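Local atomic coordinates of rhomboid protease GlpG (PDB entry 2NR9), a protein that cleaves transmembrane segments of substrate proteins within the cell inner membrane, as a rhomboid-family serine protease using a serine-histidine dyad. Residues A[71-76]-A[120-125]; A[67-72]-A[114-119]. The protein carries 2 engineered substitutions. All blocks are in the same frame, centred on the assembly; numbering follows the deposited sequence.

Contact 1 (A[71-76]-A[120-125]); sequences SWFFIF and YAVLGY. With PQE (3,6,12,15,18,21,24-heptaoxahexatriacontan-1-ol), chain F.
Segments 71-76 of helix 63-84 and 120-125 of helix 116-131 run in roughly the same direction at 37°, their axes coming within 9.8 Å, and F76 faces V122 with CA atoms 6.6 Å apart. This is apolar helix-helix packing inside the membrane bundle of the rhomboid fold, between helix 63-84 and helix 116-131. L123 carries much of it. Its CG lies beside its own backbone N (chi1 -61°), and the extended chain beyond brings both methyls to the aromatic side chains of helix 63-84. CD2 sits over one face of the F76 ring, 4.0 Å from the centroid and 28° off the normal, a CH-pi contact. The same methyl lies near the plane of the W72 indole, at its benzo edge, 3.6 Å from CE3. One branch of L123 thus meets one aromatic by its face and another by its edge. CD1 adds a second touch to W72 CE3 and CZ3. V122 divides its two methyls. CG1 packs on CB of F76 at 3.6 Å, while CG2 turns to F73. The bound PQE chain passes S71 and I75 on another side of helix 63-84, and helix 10-27 covers F74. F144 also meets the W72 ring edge-to-face. F73 gives the looser touch, its CE1 standing 4.2 Å from CG2 of V122.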
ATOM      1  N   SER A  71       0.217 -10.391   2.727  1.00 50.94           N
ATOM      2  CA  SER A  71      -0.911 -10.881   3.528  1.00 51.28           C
ATOM      3  C   SER A  71      -1.906  -9.747   3.760  1.00 51.20           C
ATOM      4  O   SER A  71      -3.086  -9.866   3.438  1.00 52.19           O
ATOM      5  CB  SER A  71      -0.431 -11.413   4.880  1.00 51.59           C
ATOM      6  OG  SER A  71       0.502 -12.471   4.726  1.00 53.63           O
ATOM      7  N   TRP A  72      -1.415  -8.655   4.340  1.00 50.55           N
ATOM      8  CA  TRP A  72      -2.240  -7.493   4.634  1.00 51.40           C
ATOM      9  C   TRP A  72      -2.829  -6.842   3.379  1.00 51.11           C
ATOM     10  O   TRP A  72      -3.996  -6.452   3.372  1.00 51.50           O
ATOM     11  CB  TRP A  72      -1.456  -6.474   5.464  1.00 54.08           C
ATOM     12  CG  TRP A  72      -1.266  -6.889   6.893  1.00 56.50           C
ATOM     13  CD1 TRP A  72      -0.352  -7.781   7.376  1.00 57.71           C
ATOM     14  CD2 TRP A  72      -2.011  -6.426   8.024  1.00 57.88           C
ATOM     15  NE1 TRP A  72      -0.486  -7.905   8.738  1.00 58.76           N
ATOM     16  CE2 TRP A  72      -1.495  -7.079   9.161  1.00 58.77           C
ATOM     17  CE3 TRP A  72      -3.063  -5.519   8.186  1.00 58.89           C
ATOM     18  CZ2 TRP A  72      -2.000  -6.861  10.442  1.00 59.77           C
ATOM     19  CZ3 TRP A  72      -3.560  -5.299   9.459  1.00 59.53           C
ATOM     20  CH2 TRP A  72      -3.028  -5.965  10.571  1.00 59.87           C
ATOM     21  N   PHE A  73      -2.030  -6.728   2.320  1.00 49.80           N
ATOM     22  CA  PHE A  73      -2.526  -6.148   1.061  1.00 50.21           C
ATOM     23  C   PHE A  73      -3.561  -7.044   0.385  1.00 50.12           C
ATOM     24  O   PHE A  73      -4.534  -6.553  -0.184  1.00 49.45           O
ATOM     25  CB  PHE A  73      -1.382  -5.849   0.080  1.00 49.96           C
ATOM     26  CG  PHE A  73      -1.848  -5.243  -1.241  1.00 51.10           C
ATOM     27  CD1 PHE A  73      -2.164  -3.897  -1.329  1.00 50.34           C
ATOM     28  CD2 PHE A  73      -1.972  -6.030  -2.381  1.00 51.05           C
ATOM     29  CE1 PHE A  73      -2.587  -3.342  -2.530  1.00 51.12           C
ATOM     30  CE2 PHE A  73      -2.404  -5.482  -3.584  1.00 50.82           C
ATOM     31  CZ  PHE A  73      -2.702  -4.139  -3.660  1.00 51.10           C
ATOM     32  N   PHE A  74      -3.352  -8.357   0.435  1.00 49.57           N
ATOM     33  CA  PHE A  74      -4.281  -9.262  -0.216  1.00 49.66           C
ATOM     34  C   PHE A  74      -5.647  -9.189   0.456  1.00 49.18           C
ATOM     35  O   PHE A  74      -6.670  -9.033  -0.210  1.00 48.25           O
ATOM     36  CB  PHE A  74      -3.748 -10.697  -0.222  1.00 50.91           C
ATOM     37  CG  PHE A  74      -4.557 -11.637  -1.073  1.00 51.70           C
ATOM     38  CD1 PHE A  74      -4.366 -11.687  -2.447  1.00 52.03           C
ATOM     39  CD2 PHE A  74      -5.516 -12.459  -0.505  1.00 51.44           C
ATOM     40  CE1 PHE A  74      -5.128 -12.538  -3.243  1.00 51.76           C
ATOM     41  CE2 PHE A  74      -6.276 -13.312  -1.292  1.00 52.11           C
ATOM     42  CZ  PHE A  74      -6.077 -13.352  -2.664  1.00 51.65           C
ATOM     43  N   ILE A  75      -5.645  -9.227   1.785  1.00 48.64           N
ATOM     44  CA  ILE A  75      -6.871  -9.143   2.557  1.00 48.04           C
ATOM     45  C   ILE A  75      -7.593  -7.803   2.417  1.00 49.30           C
ATOM     46  O   ILE A  75      -8.752  -7.763   2.017  1.00 49.33           O
ATOM     47  CB  ILE A  75      -6.619  -9.415   4.055  1.00 48.53           C
ATOM     48  CG1 ILE A  75      -6.219 -10.876   4.274  1.00 47.78           C
ATOM     49  CG2 ILE A  75      -7.863  -9.080   4.870  1.00 47.93           C
ATOM     50  CD1 ILE A  75      -6.060 -11.259   5.749  1.00 49.20           C
ATOM     51  N   PHE A  76      -6.905  -6.706   2.736  1.00 50.07           N
ATOM     52  CA  PHE A  76      -7.540  -5.381   2.729  1.00 49.93           C
ATOM     53  C   PHE A  76      -7.592  -4.693   1.364  1.00 50.22           C
ATOM     54  O   PHE A  76      -8.517  -3.925   1.088  1.00 49.88           O
ATOM     55  CB  PHE A  76      -6.953  -4.479   3.819  1.00 50.64           C
ATOM     56  CG  PHE A  76      -7.160  -5.018   5.220  1.00 51.95           C
ATOM     57  CD1 PHE A  76      -6.218  -5.856   5.800  1.00 51.96           C
ATOM     58  CD2 PHE A  76      -8.334  -4.756   5.914  1.00 51.90           C
ATOM     59  CE1 PHE A  76      -6.425  -6.392   7.071  1.00 53.05           C
ATOM     60  CE2 PHE A  76      -8.545  -5.283   7.191  1.00 53.03           C
ATOM     61  CZ  PHE A  76      -7.592  -6.104   7.764  1.00 52.28           C
ATOM     62  N   TYR A 120      -0.403   0.663   4.369  1.00 41.71           N
ATOM     63  CA  TYR A 120      -0.925   1.663   5.290  1.00 42.67           C
ATOM     64  C   TYR A 120      -1.978   2.571   4.670  1.00 43.23           C
ATOM     65  O   TYR A 120      -2.969   2.910   5.316  1.00 44.30           O
ATOM     66  CB  TYR A 120       0.206   2.456   5.942  1.00 45.99           C
ATOM     67  CG  TYR A 120       0.859   1.683   7.052  1.00 48.64           C
ATOM     68  CD1 TYR A 120       1.922   0.828   6.797  1.00 50.01           C
ATOM     69  CD2 TYR A 120       0.305   1.670   8.325  1.00 49.71           C
ATOM     70  CE1 TYR A 120       2.479   0.051   7.805  1.00 51.05           C
ATOM     71  CE2 TYR A 120       0.854   0.899   9.342  1.00 51.42           C
ATOM     72  CZ  TYR A 120       1.939   0.089   9.072  1.00 51.44           C
ATOM     73  OH  TYR A 120       2.494  -0.673  10.075  1.00 53.03           O
ATOM     74  N   ALA A 121      -1.778   2.956   3.414  1.00 43.15           N
ATOM     75  CA  ALA A 121      -2.788   3.737   2.716  1.00 43.92           C
ATOM     76  C   ALA A 121      -4.064   2.895   2.634  1.00 44.80           C
ATOM     77  O   ALA A 121      -5.161   3.374   2.921  1.00 44.89           O
ATOM     78  CB  ALA A 121      -2.306   4.106   1.327  1.00 43.30           C
ATOM     79  N   VAL A 122      -3.907   1.633   2.244  1.00 46.57           N
ATOM     80  CA  VAL A 122      -5.035   0.711   2.166  1.00 47.37           C
ATOM     81  C   VAL A 122      -5.707   0.523   3.536  1.00 48.67           C
ATOM     82  O   VAL A 122      -6.936   0.591   3.642  1.00 46.05           O
ATOM     83  CB  VAL A 122      -4.618  -0.657   1.556  1.00 48.75           C
ATOM     84  CG1 VAL A 122      -5.616  -1.748   1.929  1.00 48.85           C
ATOM     85  CG2 VAL A 122      -4.467  -0.537   0.033  1.00 47.88           C
ATOM     86  N   LEU A 123      -4.902   0.304   4.583  1.00 49.58           N
ATOM     87  CA  LEU A 123      -5.441   0.160   5.947  1.00 51.29           C
ATOM     88  C   LEU A 123      -6.108   1.457   6.395  1.00 51.72           C
ATOM     89  O   LEU A 123      -7.150   1.440   7.048  1.00 53.54           O
ATOM     90  CB  LEU A 123      -4.341  -0.223   6.946  1.00 51.22           C
ATOM     91  CG  LEU A 123      -3.598  -1.541   6.720  1.00 51.85           C
ATOM     92  CD1 LEU A 123      -2.645  -1.825   7.882  1.00 51.07           C
ATOM     93  CD2 LEU A 123      -4.588  -2.680   6.555  1.00 51.60           C
ATOM     94  N   GLY A 124      -5.491   2.582   6.056  1.00 51.37           N
ATOM     95  CA  GLY A 124      -6.052   3.881   6.396  1.00 51.07           C
ATOM     96  C   GLY A 124      -7.400   4.106   5.726  1.00 50.52           C
ATOM     97  O   GLY A 124      -8.331   4.620   6.341  1.00 48.06           O
ATOM     98  N   TYR A 125      -7.492   3.732   4.452  1.00 49.96           N
ATOM     99  CA  TYR A 125      -8.726   3.891   3.687  1.00 50.06           C
ATOM    100  C   TYR A 125      -9.863   3.067   4.282  1.00 51.00           C
ATOM    101  O   TYR A 125     -10.949   3.580   4.535  1.00 50.06           O
ATOM    102  CB  TYR A 125      -8.507   3.482   2.235  1.00 49.53           C
ATOM    103  CG  TYR A 125      -9.654   3.841   1.332  1.00 49.21           C
ATOM    104  CD1 TYR A 125      -9.703   5.075   0.712  1.00 48.29           C
ATOM    105  CD2 TYR A 125     -10.701   2.955   1.116  1.00 49.86           C
ATOM    106  CE1 TYR A 125     -10.750   5.419  -0.108  1.00 48.47           C
ATOM    107  CE2 TYR A 125     -11.758   3.291   0.291  1.00 49.03           C
ATOM    108  CZ  TYR A 125     -11.774   4.523  -0.318  1.00 49.07           C
ATOM    109  OH  TYR A 125     -12.820   4.871  -1.136  1.00 49.40           O
TER
HETATM  110  O47 PQE F 205      15.463 -17.435   1.090  0.65 57.02           O
HETATM  111  C68 PQE F 205      15.751 -16.675   2.275  0.65 59.42           C
HETATM  112  C52 PQE F 205      15.706 -15.183   1.951  0.65 60.51           C
HETATM  113  O70 PQE F 205      15.960 -14.430   3.138  0.65 61.67           O
HETATM  114  C55 PQE F 205      14.752 -14.013   3.777  0.65 62.12           C
HETATM  115  C58 PQE F 205      15.058 -13.531   5.191  0.65 63.29           C
HETATM  116  O71 PQE F 205      13.860 -13.530   5.968  0.65 64.45           O
HETATM  117  C61 PQE F 205      13.911 -14.488   7.026  0.65 65.55           C
HETATM  118  C62 PQE F 205      14.667 -15.728   6.557  0.65 66.25           C
HETATM  119  C63 PQE F 205      13.959 -17.007   6.987  0.65 67.25           C
HETATM  120  C66 PQE F 205      12.444 -16.843   6.957  1.00 67.94           C
HETATM  121  C67 PQE F 205      11.853 -17.405   5.669  1.00 69.16           C
HETATM  122  O72 PQE F 205      10.450 -17.140   5.636  1.00 70.90           O
HETATM  123  C65 PQE F 205       9.843 -17.656   4.451  1.00 71.66           C
HETATM  124  C64 PQE F 205       8.369 -17.261   4.405  1.00 71.77           C
HETATM  125  O73 PQE F 205       7.825 -17.570   3.120  1.00 72.10           O
HETATM  126  C60 PQE F 205       8.554 -16.949   2.061  1.00 72.48           C
HETATM  127  C59 PQE F 205       7.581 -16.396   1.025  1.00 72.94           C
HETATM  128  O74 PQE F 205       8.304 -15.929  -0.116  1.00 73.48           O
HETATM  129  C57 PQE F 205       7.541 -15.003  -0.892  1.00 74.01           C
HETATM  130  C56 PQE F 205       6.091 -15.470  -0.985  1.00 74.41           C
HETATM  131  O75 PQE F 205       5.239 -14.575  -0.265  1.00 74.79           O
HETATM  132  C54 PQE F 205       4.071 -15.239   0.219  1.00 75.53           C
HETATM  133  C53 PQE F 205       3.023 -14.207   0.625  1.00 76.19           C
HETATM  134  O76 PQE F 205       1.745 -14.597   0.123  1.00 76.71           O
HETATM  135  C51 PQE F 205       0.712 -14.403   1.091  1.00 77.61           C
HETATM  136  C50 PQE F 205      -0.657 -14.616   0.447  1.00 78.26           C
HETATM  137  C49 PQE F 205      -1.770 -14.055   1.328  1.00 79.10           C
HETATM  138  C48 PQE F 205      -2.822 -15.112   1.644  1.00 79.87           C
HETATM  139  C47 PQE F 205      -3.880 -14.562   2.594  1.00 80.93           C
HETATM  140  C46 PQE F 205      -3.874 -15.316   3.921  1.00 82.01           C
HETATM  141  C45 PQE F 205      -4.558 -14.508   5.018  1.00 83.01           C
HETATM  142  C44 PQE F 205      -4.318 -15.127   6.394  1.00 83.92           C
HETATM  143  C43 PQE F 205      -5.134 -14.416   7.473  1.00 84.67           C
HETATM  144  C42 PQE F 205      -5.958 -15.409   8.290  1.00 85.18           C
HETATM  145  C41 PQE F 205      -5.988 -15.024   9.766  1.00 85.49           C
HETATM  146  C40 PQE F 205      -5.756 -16.233  10.651  1.00 85.76           C

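Contact 2 (A[67-72]-A[114-119]); sequences LFNLSW and GLSGVV. With PQE (3,6,12,15,18,21,24-heptaoxahexatriacontan-1-ol), chain F.
N69 points its amide at the start of helix 116-131, where S116, the catalytic nucleophile, sits. The side chain leaves with CG beside its own backbone N (chi1 -78°), and the amide meets the S116 backbone with its oxygen and the S116 side chain with both ends. OD1 comes within 3.0 Å of S116 N, but the angle is too poor for a hydrogen bond. OD1 also lies 3.6 Å from CB of S116, and ND2 is 3.7 Å from that same carbon. A weak hydrogen bond from H60 reaches OD1 from outside the pair. The S116 hydroxyl itself has another partner: OG is hydrogen-bonded to NE2 of H169. To put it there, OG stands between the backbone N and the carbonyl carbon (chi1 60°).

Apolar contacts follow, farther along helix 63-84. L70 and L115 cross at about a right angle and meet by their methyls, CD2 to CD2 at 3.9 Å. One turn farther along from L115, V119 uses both methyls. Its CG1 rests on CB of W72 at 3.8 Å, and its CG2 lies 3.7 Å from the backbone O of N69. G114 precedes this turn with phi 121°, a backbone shape that calls for glycine. On the far side of helix 63-84, the PQE chain runs past L67 and L70. The arrangement belongs to the rhomboid active site, where the GLSG sequence is the GxSG motif of rhomboids and carries the nucleophile at the N-terminal end of helix 116-131, facing the histidine of helix 166-191.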
ATOM      1  N   LEU A  67       6.077 -11.398   3.087  1.00 53.34           N
ATOM      2  CA  LEU A  67       5.005 -12.216   3.659  1.00 53.94           C
ATOM      3  C   LEU A  67       3.966 -11.364   4.390  1.00 54.05           C
ATOM      4  O   LEU A  67       2.760 -11.572   4.240  1.00 53.52           O
ATOM      5  CB  LEU A  67       5.568 -13.277   4.606  1.00 54.31           C
ATOM      6  CG  LEU A  67       4.517 -14.195   5.233  1.00 54.74           C
ATOM      7  CD1 LEU A  67       3.727 -14.929   4.150  1.00 54.74           C
ATOM      8  CD2 LEU A  67       5.160 -15.183   6.199  1.00 54.74           C
ATOM      9  N   PHE A  68       4.435 -10.443   5.222  1.00 54.16           N
ATOM     10  CA  PHE A  68       3.529  -9.559   5.948  1.00 54.41           C
ATOM     11  C   PHE A  68       2.873  -8.531   5.031  1.00 52.82           C
ATOM     12  O   PHE A  68       1.664  -8.318   5.099  1.00 52.81           O
ATOM     13  CB  PHE A  68       4.233  -8.896   7.137  1.00 56.26           C
ATOM     14  CG  PHE A  68       4.335  -9.785   8.353  1.00 58.34           C
ATOM     15  CD1 PHE A  68       5.133 -10.919   8.339  1.00 59.05           C
ATOM     16  CD2 PHE A  68       3.637  -9.479   9.512  1.00 59.27           C
ATOM     17  CE1 PHE A  68       5.222 -11.739   9.454  1.00 60.10           C
ATOM     18  CE2 PHE A  68       3.726 -10.290  10.633  1.00 59.87           C
ATOM     19  CZ  PHE A  68       4.523 -11.419  10.605  1.00 60.09           C
ATOM     20  N   ASN A  69       3.650  -7.943   4.127  1.00 52.45           N
ATOM     21  CA  ASN A  69       3.081  -6.982   3.182  1.00 52.21           C
ATOM     22  C   ASN A  69       1.964  -7.573   2.325  1.00 51.70           C
ATOM     23  O   ASN A  69       0.861  -7.026   2.273  1.00 52.71           O
ATOM     24  CB  ASN A  69       4.159  -6.364   2.297  1.00 52.75           C
ATOM     25  CG  ASN A  69       4.946  -5.293   3.007  1.00 54.40           C
ATOM     26  OD1 ASN A  69       5.691  -4.542   2.384  1.00 56.82           O
ATOM     27  ND2 ASN A  69       4.731  -5.166   4.308  1.00 55.10           N
ATOM     28  N   LEU A  70       2.247  -8.692   1.659  1.00 51.91           N
ATOM     29  CA  LEU A  70       1.261  -9.340   0.787  1.00 50.63           C
ATOM     30  C   LEU A  70       0.029  -9.874   1.512  1.00 50.97           C
ATOM     31  O   LEU A  70      -1.064  -9.882   0.947  1.00 51.23           O
ATOM     32  CB  LEU A  70       1.901 -10.437  -0.073  1.00 49.74           C
ATOM     33  CG  LEU A  70       2.779  -9.920  -1.216  1.00 50.14           C
ATOM     34  CD1 LEU A  70       3.031 -11.012  -2.245  1.00 50.35           C
ATOM     35  CD2 LEU A  70       2.107  -8.733  -1.879  1.00 48.78           C
ATOM     36  N   SER A  71       0.217 -10.391   2.727  1.00 50.94           N
ATOM     37  CA  SER A  71      -0.911 -10.881   3.528  1.00 51.28           C
ATOM     38  C   SER A  71      -1.906  -9.747   3.760  1.00 51.20           C
ATOM     39  O   SER A  71      -3.086  -9.866   3.438  1.00 52.19           O
ATOM     40  CB  SER A  71      -0.431 -11.413   4.880  1.00 51.59           C
ATOM     41  OG  SER A  71       0.502 -12.471   4.726  1.00 53.63           O
ATOM     42  N   TRP A  72      -1.415  -8.655   4.340  1.00 50.55           N
ATOM     43  CA  TRP A  72      -2.240  -7.493   4.634  1.00 51.40           C
ATOM     44  C   TRP A  72      -2.829  -6.842   3.379  1.00 51.11           C
ATOM     45  O   TRP A  72      -3.996  -6.452   3.372  1.00 51.50           O
ATOM     46  CB  TRP A  72      -1.456  -6.474   5.464  1.00 54.08           C
ATOM     47  CG  TRP A  72      -1.266  -6.889   6.893  1.00 56.50           C
ATOM     48  CD1 TRP A  72      -0.352  -7.781   7.376  1.00 57.71           C
ATOM     49  CD2 TRP A  72      -2.011  -6.426   8.024  1.00 57.88           C
ATOM     50  NE1 TRP A  72      -0.486  -7.905   8.738  1.00 58.76           N
ATOM     51  CE2 TRP A  72      -1.495  -7.079   9.161  1.00 58.77           C
ATOM     52  CE3 TRP A  72      -3.063  -5.519   8.186  1.00 58.89           C
ATOM     53  CZ2 TRP A  72      -2.000  -6.861  10.442  1.00 59.77           C
ATOM     54  CZ3 TRP A  72      -3.560  -5.299   9.459  1.00 59.53           C
ATOM     55  CH2 TRP A  72      -3.028  -5.965  10.571  1.00 59.87           C
ATOM     56  N   GLY A 114       9.439  -1.875  -1.356  1.00 40.12           N
ATOM     57  CA  GLY A 114       8.351  -2.562  -0.677  1.00 39.34           C
ATOM     58  C   GLY A 114       6.986  -1.920  -0.755  1.00 40.75           C
ATOM     59  O   GLY A 114       6.856  -0.704  -0.917  1.00 41.87           O
ATOM     60  N   LEU A 115       5.981  -2.733  -0.449  1.00 41.42           N
ATOM     61  CA  LEU A 115       4.578  -2.362  -0.550  1.00 43.39           C
ATOM     62  C   LEU A 115       3.954  -1.824   0.765  1.00 45.67           C
ATOM     63  O   LEU A 115       2.764  -1.498   0.795  1.00 46.34           O
ATOM     64  CB  LEU A 115       3.790  -3.598  -1.024  1.00 42.55           C
ATOM     65  CG  LEU A 115       2.384  -3.457  -1.605  1.00 43.16           C
ATOM     66  CD1 LEU A 115       2.428  -2.696  -2.916  1.00 43.25           C
ATOM     67  CD2 LEU A 115       1.766  -4.857  -1.813  1.00 43.17           C
ATOM     68  N   SER A 116       4.749  -1.700   1.830  1.00 47.24           N
ATOM     69  CA  SER A 116       4.198  -1.274   3.138  1.00 49.32           C
ATOM     70  C   SER A 116       3.569   0.127   3.168  1.00 49.27           C
ATOM     71  O   SER A 116       2.614   0.365   3.903  1.00 49.38           O
ATOM     72  CB  SER A 116       5.210  -1.466   4.278  1.00 50.07           C
ATOM     73  OG  SER A 116       6.390  -0.721   4.055  1.00 52.92           O
ATOM     74  N   GLY A 117       4.082   1.036   2.346  1.00 48.88           N
ATOM     75  CA  GLY A 117       3.505   2.372   2.240  1.00 47.42           C
ATOM     76  C   GLY A 117       2.111   2.301   1.634  1.00 46.47           C
ATOM     77  O   GLY A 117       1.225   3.071   2.001  1.00 46.40           O
ATOM     78  N   VAL A 118       1.924   1.377   0.693  1.00 45.35           N
ATOM     79  CA  VAL A 118       0.617   1.161   0.070  1.00 43.75           C
ATOM     80  C   VAL A 118      -0.323   0.450   1.046  1.00 41.90           C
ATOM     81  O   VAL A 118      -1.516   0.772   1.126  1.00 42.62           O
ATOM     82  CB  VAL A 118       0.734   0.343  -1.234  1.00 44.67           C
ATOM     83  CG1 VAL A 118      -0.649   0.071  -1.827  1.00 44.11           C
ATOM     84  CG2 VAL A 118       1.605   1.080  -2.243  1.00 45.19           C
ATOM     85  N   VAL A 119       0.234  -0.472   1.829  1.00 40.65           N
ATOM     86  CA  VAL A 119      -0.537  -1.211   2.823  1.00 40.60           C
ATOM     87  C   VAL A 119      -1.190  -0.256   3.823  1.00 40.79           C
ATOM     88  O   VAL A 119      -2.380  -0.348   4.089  1.00 43.76           O
ATOM     89  CB  VAL A 119       0.345  -2.253   3.579  1.00 41.15           C
ATOM     90  CG1 VAL A 119      -0.433  -2.891   4.703  1.00 40.22           C
ATOM     91  CG2 VAL A 119       0.853  -3.322   2.617  1.00 40.98           C
TER
HETATM   92  O47 PQE F 205      15.463 -17.435   1.090  0.65 57.02           O
HETATM   93  C68 PQE F 205      15.751 -16.675   2.275  0.65 59.42           C
HETATM   94  C52 PQE F 205      15.706 -15.183   1.951  0.65 60.51           C
HETATM   95  O70 PQE F 205      15.960 -14.430   3.138  0.65 61.67           O
HETATM   96  C55 PQE F 205      14.752 -14.013   3.777  0.65 62.12           C
HETATM   97  C58 PQE F 205      15.058 -13.531   5.191  0.65 63.29           C
HETATM   98  O71 PQE F 205      13.860 -13.530   5.968  0.65 64.45           O
HETATM   99  C61 PQE F 205      13.911 -14.488   7.026  0.65 65.55           C
HETATM  100  C62 PQE F 205      14.667 -15.728   6.557  0.65 66.25           C
HETATM  101  C63 PQE F 205      13.959 -17.007   6.987  0.65 67.25           C
HETATM  102  C66 PQE F 205      12.444 -16.843   6.957  1.00 67.94           C
HETATM  103  C67 PQE F 205      11.853 -17.405   5.669  1.00 69.16           C
HETATM  104  O72 PQE F 205      10.450 -17.140   5.636  1.00 70.90           O
HETATM  105  C65 PQE F 205       9.843 -17.656   4.451  1.00 71.66           C
HETATM  106  C64 PQE F 205       8.369 -17.261   4.405  1.00 71.77           C
HETATM  107  O73 PQE F 205       7.825 -17.570   3.120  1.00 72.10           O
HETATM  108  C60 PQE F 205       8.554 -16.949   2.061  1.00 72.48           C
HETATM  109  C59 PQE F 205       7.581 -16.396   1.025  1.00 72.94           C
HETATM  110  O74 PQE F 205       8.304 -15.929  -0.116  1.00 73.48           O
HETATM  111  C57 PQE F 205       7.541 -15.003  -0.892  1.00 74.01           C
HETATM  112  C56 PQE F 205       6.091 -15.470  -0.985  1.00 74.41           C
HETATM  113  O75 PQE F 205       5.239 -14.575  -0.265  1.00 74.79           O
HETATM  114  C54 PQE F 205       4.071 -15.239   0.219  1.00 75.53           C
HETATM  115  C53 PQE F 205       3.023 -14.207   0.625  1.00 76.19           C
HETATM  116  O76 PQE F 205       1.745 -14.597   0.123  1.00 76.71           O
HETATM  117  C51 PQE F 205       0.712 -14.403   1.091  1.00 77.61           C
HETATM  118  C50 PQE F 205      -0.657 -14.616   0.447  1.00 78.26           C
HETATM  119  C49 PQE F 205      -1.770 -14.055   1.328  1.00 79.10           C
HETATM  120  C48 PQE F 205      -2.822 -15.112   1.644  1.00 79.87           C
HETATM  121  C47 PQE F 205      -3.880 -14.562   2.594  1.00 80.93           C
HETATM  122  C46 PQE F 205      -3.874 -15.316   3.921  1.00 82.01           C
HETATM  123  C45 PQE F 205      -4.558 -14.508   5.018  1.00 83.01           C
HETATM  124  C44 PQE F 205      -4.318 -15.127   6.394  1.00 83.92           C
HETATM  125  C43 PQE F 205      -5.134 -14.416   7.473  1.00 84.67           C
HETATM  126  C42 PQE F 205      -5.958 -15.409   8.290  1.00 85.18           C
HETATM  127  C41 PQE F 205      -5.988 -15.024   9.766  1.00 85.49           C
HETATM  128  C40 PQE F 205      -5.756 -16.233  10.651  1.00 85.76           C

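In the fold
Contacts 1 and 2 are successive levels of one interface between helix 63-84 and helix 116-131, with centres 7 Å apart. Contact 2 comes first along both helices, and contact 1 continues from it; 71-76 shares S71 and W72 with 67-72. The levels also touch each other through F73, which packs on L115, V118 and V119. About 42 residues separate the paired segments, and helix 86-108 fills much of that span. Both contacts are buried and lie about 6 Å from the centre of the chain. The interface thus runs from the catalytic serine at contact 2 into the purely apolar core at contact 1, while PQE lines the outside of helix 63-84 at both.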